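V-type ATP synthase alpha chain (Thermoplasma volcanium, PDB 4O1S) is an intein of the Hint clan, built as a compact, largely beta-stranded domain within the V-type ATP synthase alpha chain. Local coordinates at residues A[91-100]-A[108-119]; A[10-18]-A[50-58]. All coordinates share one frame; numbering follows the deposited sequence.

Contact 1: residues A[91-100]-A[108-119]. With SO4 (sulfate ion), chain G.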
loop_
_atom_site.group_PDB
_atom_site.type_symbol
_atom_site.label_atom_id
_atom_site.label_comp_id
_atom_site.label_asym_id
_atom_site.label_seq_id
_atom_site.Cartn_x
_atom_site.Cartn_y
_atom_site.Cartn_z
ATOM N N VAL A 91 -1.272 -6.023 5.594
ATOM C CA VAL A 91 -2.411 -5.511 4.851
ATOM C C VAL A 91 -3.673 -6.285 5.170
ATOM O O VAL A 91 -3.679 -7.334 5.817
ATOM C CB VAL A 91 -2.181 -5.523 3.321
ATOM C CG1 VAL A 91 -0.964 -4.667 2.946
ATOM C CG2 VAL A 91 -2.000 -6.953 2.834
ATOM N N THR A 92 -4.751 -5.714 4.692
ATOM C CA THR A 92 -6.064 -6.283 4.769
ATOM C C THR A 92 -6.080 -7.556 3.900
ATOM O O THR A 92 -5.381 -7.619 2.894
ATOM C CB THR A 92 -6.996 -5.190 4.217
ATOM O OG1 THR A 92 -7.751 -4.606 5.291
ATOM C CG2 THR A 92 -7.863 -5.704 3.134
ATOM N N PRO A 93 -6.851 -8.587 4.297
ATOM C CA PRO A 93 -6.894 -9.849 3.536
ATOM C C PRO A 93 -7.272 -9.703 2.071
ATOM O O PRO A 93 -6.744 -10.488 1.269
ATOM C CB PRO A 93 -7.953 -10.668 4.263
ATOM C CG PRO A 93 -7.886 -10.199 5.642
ATOM C CD PRO A 93 -7.536 -8.716 5.592
ATOM N N VAL A 94 -8.146 -8.743 1.731
ATOM C CA VAL A 94 -8.575 -8.549 0.336
ATOM C C VAL A 94 -7.612 -7.702 -0.510
ATOM O O VAL A 94 -7.754 -7.643 -1.733
ATOM C CB VAL A 94 -10.025 -7.991 0.200
ATOM C CG1 VAL A 94 -11.033 -8.984 0.695
ATOM C CG2 VAL A 94 -10.193 -6.687 0.934
ATOM N N HIS A 95 -6.642 -7.058 0.142
ATOM C CA HIS A 95 -5.594 -6.326 -0.564
ATOM C C HIS A 95 -4.804 -7.255 -1.469
ATOM O O HIS A 95 -4.631 -8.436 -1.153
ATOM C CB HIS A 95 -4.641 -5.661 0.419
ATOM C CG HIS A 95 -4.090 -4.370 -0.074
ATOM N ND1 HIS A 95 -3.807 -4.152 -1.404
ATOM C CD2 HIS A 95 -3.810 -3.211 0.567
ATOM C CE1 HIS A 95 -3.358 -2.920 -1.557
ATOM N NE2 HIS A 95 -3.348 -2.327 -0.376
ATOM N N LYS A 96 -4.321 -6.713 -2.589
ATOM C CA LYS A 96 -3.646 -7.517 -3.622
ATOM C C LYS A 96 -2.175 -7.215 -3.799
ATOM O O LYS A 96 -1.738 -6.055 -3.716
ATOM C CB LYS A 96 -4.336 -7.375 -4.977
ATOM C CG LYS A 96 -5.609 -8.165 -5.053
ATOM C CD LYS A 96 -6.489 -7.726 -6.193
ATOM C CE LYS A 96 -7.666 -8.683 -6.305
ATOM N NZ LYS A 96 -8.469 -8.444 -7.521
ATOM N N LEU A 97 -1.415 -8.280 -4.040
ATOM C CA LEU A 97 -0.004 -8.158 -4.368
ATOM C C LEU A 97 0.145 -8.684 -5.785
ATOM O O LEU A 97 -0.783 -9.287 -6.335
ATOM C CB LEU A 97 0.862 -8.968 -3.403
ATOM C CG LEU A 97 0.984 -8.682 -1.885
ATOM C CD1 LEU A 97 1.709 -7.410 -1.610
ATOM C CD2 LEU A 97 -0.363 -8.673 -1.143
ATOM N N PHE A 98 1.303 -8.449 -6.383
ATOM C CA PHE A 98 1.580 -8.967 -7.714
ATOM C C PHE A 98 2.557 -10.120 -7.616
ATOM O O PHE A 98 3.608 -10.003 -6.966
ATOM C CB PHE A 98 2.169 -7.864 -8.588
ATOM C CG PHE A 98 1.173 -6.837 -8.988
ATOM C CD1 PHE A 98 0.233 -7.122 -9.986
ATOM C CD2 PHE A 98 1.146 -5.597 -8.353
ATOM C CE1 PHE A 98 -0.719 -6.182 -10.359
ATOM C CE2 PHE A 98 0.204 -4.635 -8.710
ATOM C CZ PHE A 98 -0.735 -4.924 -9.712
ATOM N N VAL A 99 2.220 -11.234 -8.260
ATOM C CA VAL A 99 3.070 -12.426 -8.201
ATOM C C VAL A 99 3.593 -12.849 -9.552
ATOM O O VAL A 99 2.840 -12.981 -10.513
ATOM C CB VAL A 99 2.325 -13.626 -7.571
ATOM C CG1 VAL A 99 3.232 -14.843 -7.492
ATOM C CG2 VAL A 99 1.906 -13.259 -6.203
ATOM N N LEU A 100 4.895 -13.084 -9.607
ATOM C CA LEU A 100 5.512 -13.637 -10.795
ATOM C C LEU A 100 5.304 -15.144 -10.849
ATOM O O LEU A 100 5.887 -15.870 -10.067
ATOM C CB LEU A 100 7.002 -13.326 -10.783
ATOM C CG LEU A 100 7.810 -13.974 -11.903
ATOM C CD1 LEU A 100 7.304 -13.537 -13.281
ATOM C CD2 LEU A 100 9.273 -13.624 -11.715
ATOM N N VAL A 108 -2.818 -11.157 -6.719
ATOM C CA VAL A 108 -3.308 -12.141 -5.775
ATOM C C VAL A 108 -3.668 -11.467 -4.457
ATOM O O VAL A 108 -3.001 -10.527 -4.019
ATOM C CB VAL A 108 -2.288 -13.279 -5.555
ATOM C CG1 VAL A 108 -1.064 -12.727 -4.923
ATOM C CG2 VAL A 108 -2.862 -14.353 -4.636
ATOM N N MET A 109 -4.746 -11.939 -3.845
ATOM C CA MET A 109 -5.170 -11.431 -2.560
ATOM C C MET A 109 -4.238 -11.927 -1.499
ATOM O O MET A 109 -3.768 -13.077 -1.531
ATOM C CB MET A 109 -6.599 -11.865 -2.243
ATOM C CG MET A 109 -7.614 -11.172 -3.133
ATOM S SD MET A 109 -9.263 -11.299 -2.448
ATOM C CE MET A 109 -9.450 -13.065 -2.572
ATOM N N ALA A 110 -3.974 -11.042 -0.555
ATOM C CA ALA A 110 -3.167 -11.381 0.591
ATOM C C ALA A 110 -3.623 -12.734 1.190
ATOM O O ALA A 110 -2.815 -13.612 1.542
ATOM C CB ALA A 110 -3.251 -10.239 1.606
ATOM N N SER A 111 -4.930 -12.930 1.243
ATOM C CA SER A 111 -5.462 -14.173 1.775
ATOM C C SER A 111 -5.225 -15.380 0.866
ATOM O O SER A 111 -5.477 -16.494 1.285
ATOM C CB SER A 111 -6.948 -14.024 2.067
ATOM O OG SER A 111 -7.649 -13.730 0.876
ATOM N N ASN A 112 -4.744 -15.183 -0.364
ATOM C CA ASN A 112 -4.442 -16.352 -1.215
ATOM C C ASN A 112 -2.961 -16.533 -1.472
ATOM O O ASN A 112 -2.518 -17.550 -2.017
ATOM C CB ASN A 112 -5.188 -16.302 -2.542
ATOM C CG ASN A 112 -6.678 -16.434 -2.367
ATOM O OD1 ASN A 112 -7.151 -17.179 -1.504
ATOM N ND2 ASN A 112 -7.431 -15.692 -3.168
ATOM N N LEU A 113 -2.201 -15.520 -1.090
ATOM C CA LEU A 113 -0.762 -15.624 -1.093
ATOM C C LEU A 113 -0.260 -16.887 -0.353
ATOM O O LEU A 113 -0.798 -17.281 0.698
ATOM C CB LEU A 113 -0.209 -14.368 -0.453
ATOM C CG LEU A 113 1.197 -13.988 -0.866
ATOM C CD1 LEU A 113 1.234 -13.831 -2.383
ATOM C CD2 LEU A 113 1.572 -12.694 -0.123
ATOM N N LYS A 114 0.756 -17.531 -0.919
ATOM C CA LYS A 114 1.402 -18.679 -0.282
ATOM C C LYS A 114 2.852 -18.341 -0.003
ATOM O O LYS A 114 3.467 -17.595 -0.761
ATOM C CB LYS A 114 1.383 -19.907 -1.189
ATOM C CG LYS A 114 0.108 -20.121 -2.002
ATOM C CD LYS A 114 -1.120 -20.424 -1.140
ATOM C CE LYS A 114 -2.374 -20.652 -2.011
ATOM N NZ LYS A 114 -3.636 -20.684 -1.208
ATOM N N VAL A 115 3.408 -18.883 1.075
ATOM C CA VAL A 115 4.848 -18.796 1.242
ATOM C C VAL A 115 5.458 -19.437 0.013
ATOM O O VAL A 115 4.881 -20.365 -0.580
ATOM C CB VAL A 115 5.354 -19.501 2.505
ATOM C CG1 VAL A 115 4.627 -18.958 3.714
ATOM C CG2 VAL A 115 5.177 -21.016 2.393
ATOM N N GLY A 116 6.602 -18.903 -0.394
ATOM C CA GLY A 116 7.223 -19.340 -1.627
ATOM C C GLY A 116 6.956 -18.388 -2.778
ATOM O O GLY A 116 7.841 -18.168 -3.608
ATOM N N ASP A 117 5.754 -17.812 -2.815
ATOM C CA ASP A 117 5.393 -16.817 -3.829
ATOM C C ASP A 117 6.381 -15.648 -3.986
ATOM O O ASP A 117 6.929 -15.143 -3.006
ATOM C CB ASP A 117 3.975 -16.285 -3.581
ATOM C CG ASP A 117 2.910 -17.343 -3.837
ATOM O OD1 ASP A 117 3.291 -18.426 -4.347
ATOM O OD2 ASP A 117 1.708 -17.093 -3.551
ATOM N N MET A 118 6.607 -15.226 -5.231
ATOM C CA MET A 118 7.510 -14.107 -5.517
ATOM C C MET A 118 6.719 -12.834 -5.747
ATOM O O MET A 118 5.987 -12.711 -6.740
ATOM C CB MET A 118 8.398 -14.417 -6.727
ATOM C CG MET A 118 9.363 -15.541 -6.443
ATOM S SD MET A 118 10.277 -16.113 -7.874
ATOM C CE MET A 118 11.708 -15.055 -7.774
ATOM N N ILE A 119 6.840 -11.884 -4.825
ATOM C CA ILE A 119 6.016 -10.700 -4.952
ATOM C C ILE A 119 6.804 -9.529 -5.494
ATOM O O ILE A 119 8.017 -9.461 -5.338
ATOM C CB ILE A 119 5.263 -10.344 -3.653
ATOM C CG1 ILE A 119 6.218 -9.950 -2.537
ATOM C CG2 ILE A 119 4.404 -11.512 -3.205
ATOM C CD1 ILE A 119 5.454 -9.424 -1.310
HETATM S S SO4 G . -7.248 -13.602 -6.224
HETATM O O1 SO4 G . -6.729 -14.696 -7.060
HETATM O O2 SO4 G . -6.941 -12.292 -6.814
HETATM O O3 SO4 G . -8.712 -13.677 -6.130
HETATM O O4 SO4 G . -6.616 -13.727 -4.904
HETATM O O HOH W 1 5.826 -16.906 -7.300
#
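The beta hairpin of strands 96-101 and 104-109 pairs L97 with V108 here, next to the T92-H95 turn, whose sequence fits the TxxH motif of inteins. L97 N donates to V108 O at 2.8 Å. V108 N returns a bond to L97 O at 2.8 Å. A110 N then meets H95 O at 2.8 Å, almost straight on, with a C=O...N angle of 174°. S111 N reaches a lone pair of P93 O at 3.0 Å, and S111 OG adds a weak bond to the same oxygen. At the other end, L100 N binds M118 O at 3.1 Å. On the L97 side, V99 CG2 faces V108 CG1 and L113 CD1, which lie on the same side of it. With chi1 at -179°, V99 CG1 is anti to the backbone N and comes near M118 O. L97 CD1 meets I119 CD1 at 4.3 Å. V91 CG2 touches A110 CB at 3.7 Å. On the other face, the extended K96 chain lays CE against M109 CG, and M109 N donates to a sulfate oxygen. The turn is thus gripped through carbonyls of P93 and H95, while the H95 side chain touches L167 and N169.

Contact 2: residues A[10-18]-A[50-58]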
loop_
_atom_site.group_PDB
_atom_site.type_symbol
_atom_site.label_atom_id
_atom_site.label_comp_id
_atom_site.label_asym_id
_atom_site.label_seq_id
_atom_site.Cartn_x
_atom_site.Cartn_y
_atom_site.Cartn_z
ATOM N N THR A 10 2.519 1.427 7.842
ATOM C CA THR A 10 3.035 1.263 6.506
ATOM C C THR A 10 3.684 2.559 6.059
ATOM O O THR A 10 3.049 3.610 6.082
ATOM C CB THR A 10 1.898 0.901 5.525
ATOM O OG1 THR A 10 1.214 -0.272 5.988
ATOM C CG2 THR A 10 2.445 0.664 4.108
ATOM N N PRO A 11 4.962 2.485 5.649
ATOM C CA PRO A 11 5.609 3.633 5.018
ATOM C C PRO A 11 5.040 3.838 3.635
ATOM O O PRO A 11 4.851 2.874 2.892
ATOM C CB PRO A 11 7.076 3.186 4.882
ATOM C CG PRO A 11 7.226 2.042 5.796
ATOM C CD PRO A 11 5.888 1.355 5.782
ATOM N N VAL A 12 4.767 5.089 3.303
ATOM C CA VAL A 12 4.558 5.459 1.920
ATOM C C VAL A 12 5.697 6.368 1.513
ATOM O O VAL A 12 6.344 6.963 2.369
ATOM C CB VAL A 12 3.233 6.147 1.735
ATOM C CG1 VAL A 12 2.159 5.199 2.137
ATOM C CG2 VAL A 12 3.165 7.348 2.596
ATOM N N TYR A 13 5.967 6.448 0.214
ATOM C CA TYR A 13 7.143 7.172 -0.273
ATOM C C TYR A 13 6.724 8.417 -1.041
ATOM O O TYR A 13 6.129 8.327 -2.122
ATOM C CB TYR A 13 8.040 6.229 -1.092
ATOM C CG TYR A 13 8.516 5.085 -0.219
ATOM C CD1 TYR A 13 9.688 5.199 0.536
ATOM C CD2 TYR A 13 7.752 3.926 -0.075
ATOM C CE1 TYR A 13 10.108 4.177 1.372
ATOM C CE2 TYR A 13 8.162 2.893 0.757
ATOM C CZ TYR A 13 9.343 3.025 1.482
ATOM O OH TYR A 13 9.772 2.018 2.325
ATOM N N LEU A 14 6.981 9.584 -0.448
ATOM C CA LEU A 14 6.637 10.848 -1.110
ATOM C C LEU A 14 7.756 11.256 -2.052
ATOM O O LEU A 14 8.927 10.889 -1.860
ATOM C CB LEU A 14 6.415 11.997 -0.151
ATOM C CG LEU A 14 5.524 11.902 1.076
ATOM C CD1 LEU A 14 4.251 11.168 0.758
ATOM C CD2 LEU A 14 6.302 11.237 2.191
ATOM N N ALA A 15 7.385 12.033 -3.063
ATOM C CA ALA A 15 8.296 12.400 -4.134
ATOM C C ALA A 15 9.389 13.340 -3.647
ATOM O O ALA A 15 10.459 13.420 -4.248
ATOM C CB ALA A 15 7.532 12.998 -5.287
ATOM N N ASP A 16 9.124 14.038 -2.549
ATOM C CA ASP A 16 10.115 14.927 -1.958
ATOM C C ASP A 16 11.279 14.193 -1.277
ATOM O O ASP A 16 12.135 14.839 -0.667
ATOM C CB ASP A 16 9.444 15.926 -1.001
ATOM C CG ASP A 16 9.004 15.299 0.323
ATOM O OD1 ASP A 16 8.931 14.047 0.421
ATOM O OD2 ASP A 16 8.723 16.084 1.268
ATOM N N GLY A 17 11.303 12.859 -1.382
ATOM C CA GLY A 17 12.357 12.039 -0.798
ATOM C C GLY A 17 11.985 11.503 0.571
ATOM O O GLY A 17 12.567 10.528 1.066
ATOM N N LYS A 18 10.987 12.135 1.180
ATOM C CA LYS A 18 10.570 11.753 2.525
ATOM C C LYS A 18 9.866 10.408 2.599
ATOM O O LYS A 18 9.284 9.918 1.626
ATOM C CB LYS A 18 9.693 12.833 3.164
ATOM C CG LYS A 18 10.454 13.763 4.119
ATOM C CD LYS A 18 11.687 14.379 3.454
ATOM C CE LYS A 18 12.298 15.497 4.287
ATOM N NZ LYS A 18 12.965 16.493 3.398
ATOM N N ASP A 50 -4.342 20.085 -1.576
ATOM C CA ASP A 50 -3.123 19.806 -2.355
ATOM C C ASP A 50 -2.886 18.324 -2.393
ATOM O O ASP A 50 -2.621 17.711 -1.349
ATOM C CB ASP A 50 -1.864 20.382 -1.710
ATOM C CG ASP A 50 -1.878 21.873 -1.613
ATOM O OD1 ASP A 50 -2.541 22.532 -2.442
ATOM O OD2 ASP A 50 -1.207 22.392 -0.696
ATOM N N PRO A 51 -2.915 17.742 -3.594
ATOM C CA PRO A 51 -2.669 16.304 -3.754
ATOM C C PRO A 51 -1.328 15.917 -3.145
ATOM O O PRO A 51 -0.360 16.678 -3.191
ATOM C CB PRO A 51 -2.612 16.129 -5.269
ATOM C CG PRO A 51 -2.161 17.481 -5.777
ATOM C CD PRO A 51 -2.878 18.459 -4.877
ATOM N N ILE A 52 -1.285 14.737 -2.556
ATOM C CA ILE A 52 -0.049 14.249 -1.995
ATOM C C ILE A 52 0.714 13.653 -3.157
ATOM O O ILE A 52 0.154 12.915 -3.969
ATOM C CB ILE A 52 -0.308 13.225 -0.841
ATOM C CG1 ILE A 52 0.444 13.643 0.408
ATOM C CG2 ILE A 52 0.100 11.832 -1.195
ATOM C CD1 ILE A 52 -0.163 14.859 1.085
ATOM N N GLN A 53 1.984 14.004 -3.274
ATOM C CA GLN A 53 2.757 13.490 -4.381
ATOM C C GLN A 53 3.578 12.265 -4.003
ATOM O O GLN A 53 4.569 12.353 -3.269
ATOM C CB GLN A 53 3.632 14.580 -4.937
ATOM C CG GLN A 53 2.846 15.564 -5.719
ATOM C CD GLN A 53 3.717 16.663 -6.267
ATOM O OE1 GLN A 53 4.939 16.630 -6.111
ATOM N NE2 GLN A 53 3.098 17.653 -6.915
ATOM N N ILE A 54 3.151 11.124 -4.533
ATOM C CA ILE A 54 3.748 9.844 -4.204
ATOM C C ILE A 54 4.311 9.137 -5.413
ATOM O O ILE A 54 4.218 9.628 -6.534
ATOM C CB ILE A 54 2.703 8.900 -3.627
ATOM C CG1 ILE A 54 1.340 9.235 -4.213
ATOM C CG2 ILE A 54 2.688 8.999 -2.128
ATOM C CD1 ILE A 54 0.497 8.027 -4.415
ATOM N N TYR A 55 4.858 7.950 -5.175
ATOM C CA TYR A 55 5.450 7.152 -6.238
ATOM C C TYR A 55 4.607 5.951 -6.606
ATOM O O TYR A 55 4.310 5.118 -5.764
ATOM C CB TYR A 55 6.823 6.670 -5.818
ATOM C CG TYR A 55 7.870 7.749 -5.809
ATOM C CD1 TYR A 55 8.415 8.226 -7.006
ATOM C CD2 TYR A 55 8.332 8.279 -4.608
ATOM C CE1 TYR A 55 9.387 9.209 -7.009
ATOM C CE2 TYR A 55 9.308 9.253 -4.595
ATOM C CZ TYR A 55 9.833 9.724 -5.801
ATOM O OH TYR A 55 10.806 10.702 -5.809
ATOM N N SER A 56 4.218 5.871 -7.869
ATOM C CA SER A 56 3.480 4.723 -8.366
ATOM C C SER A 56 4.408 3.898 -9.208
ATOM O O SER A 56 5.551 4.290 -9.436
ATOM C CB SER A 56 2.302 5.151 -9.230
ATOM O OG SER A 56 1.327 5.798 -8.450
ATOM N N TYR A 57 3.925 2.759 -9.682
ATOM C CA TYR A 57 4.801 1.885 -10.428
ATOM C C TYR A 57 4.082 1.448 -11.660
ATOM O O TYR A 57 3.028 0.833 -11.572
ATOM C CB TYR A 57 5.216 0.674 -9.591
ATOM C CG TYR A 57 6.441 -0.038 -10.118
ATOM C CD1 TYR A 57 7.671 0.614 -10.199
ATOM C CD2 TYR A 57 6.377 -1.365 -10.533
ATOM C CE1 TYR A 57 8.804 -0.038 -10.686
ATOM C CE2 TYR A 57 7.500 -2.024 -11.025
ATOM C CZ TYR A 57 8.709 -1.356 -11.094
ATOM O OH TYR A 57 9.828 -1.995 -11.576
ATOM N N VAL A 58 4.640 1.799 -12.812
ATOM C CA VAL A 58 4.041 1.428 -14.084
ATOM C C VAL A 58 5.033 0.675 -14.934
ATOM O O VAL A 58 6.188 1.101 -15.092
ATOM C CB VAL A 58 3.577 2.637 -14.906
ATOM C CG1 VAL A 58 2.707 2.153 -16.044
ATOM C CG2 VAL A 58 2.804 3.619 -14.048
#
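Strand 11-13 runs nearly at right angles to strand 51-58, at 91°, and the two segments are joined by a single bridge, L14 with I54. A15 N donates to Q53 O at 2.8 Å, with the donor tilted 30° from the carbonyl plane. Y55 N makes a weak bond to Y13 O at 3.3 Å. The Y55 side chain then follows the 13-15 backbone. Its chi1 of -73° sets CG anti to the carbonyl carbon, and the ring extends from there past three residues in turn. L14 O lies at the ring edge, near its plane, 3.2 Å from Y55 CE2. Y13 CB is 4.1 Å from Y55 CD2. A15 CB is 4.0 Å from the ring carbon Y55 CZ, and Y55 OH lies 3.2 Å from A15 O.

The 10-18 segment turns back here as a beta hairpin, strand 11-13 with strand 19-21. L14 to G17 form its type I turn, which G17 N closes on L14 O. D16 OD1 accepts from K18 N in an Asx turn, approached from above the carboxylate plane. L14 CD1 meets I54 CG2 at 3.9 Å, with the two side chains crossing at a slant. The same L14 side chain touches I20 of the returning strand. Y13 points its hydroxyl away from this crossing, where it is hydrogen-bonded to the backbone oxygen of G161.

Contact 2 (10-18 with 50-58) closes along the chain before contact 1 (91-100 with 108-119) opens. Their centres are 22 Å apart, on opposite sides of the centre of the chain. Their nearest atoms are about 6 Å apart and do not touch. Contact 2 joins the small hairpin of 11-13 and 19-21 to strand 43-58 of the five-stranded sheet. Contact 1 joins the sheet of the 96-101 and 104-109 hairpin to the sheet of 118-122. The hairpin sheet also holds 165-168 and 158-160, and I159 of this sheet touches Y13 and Y57 of contact 2. Both contacts lie within the one intein splicing domain.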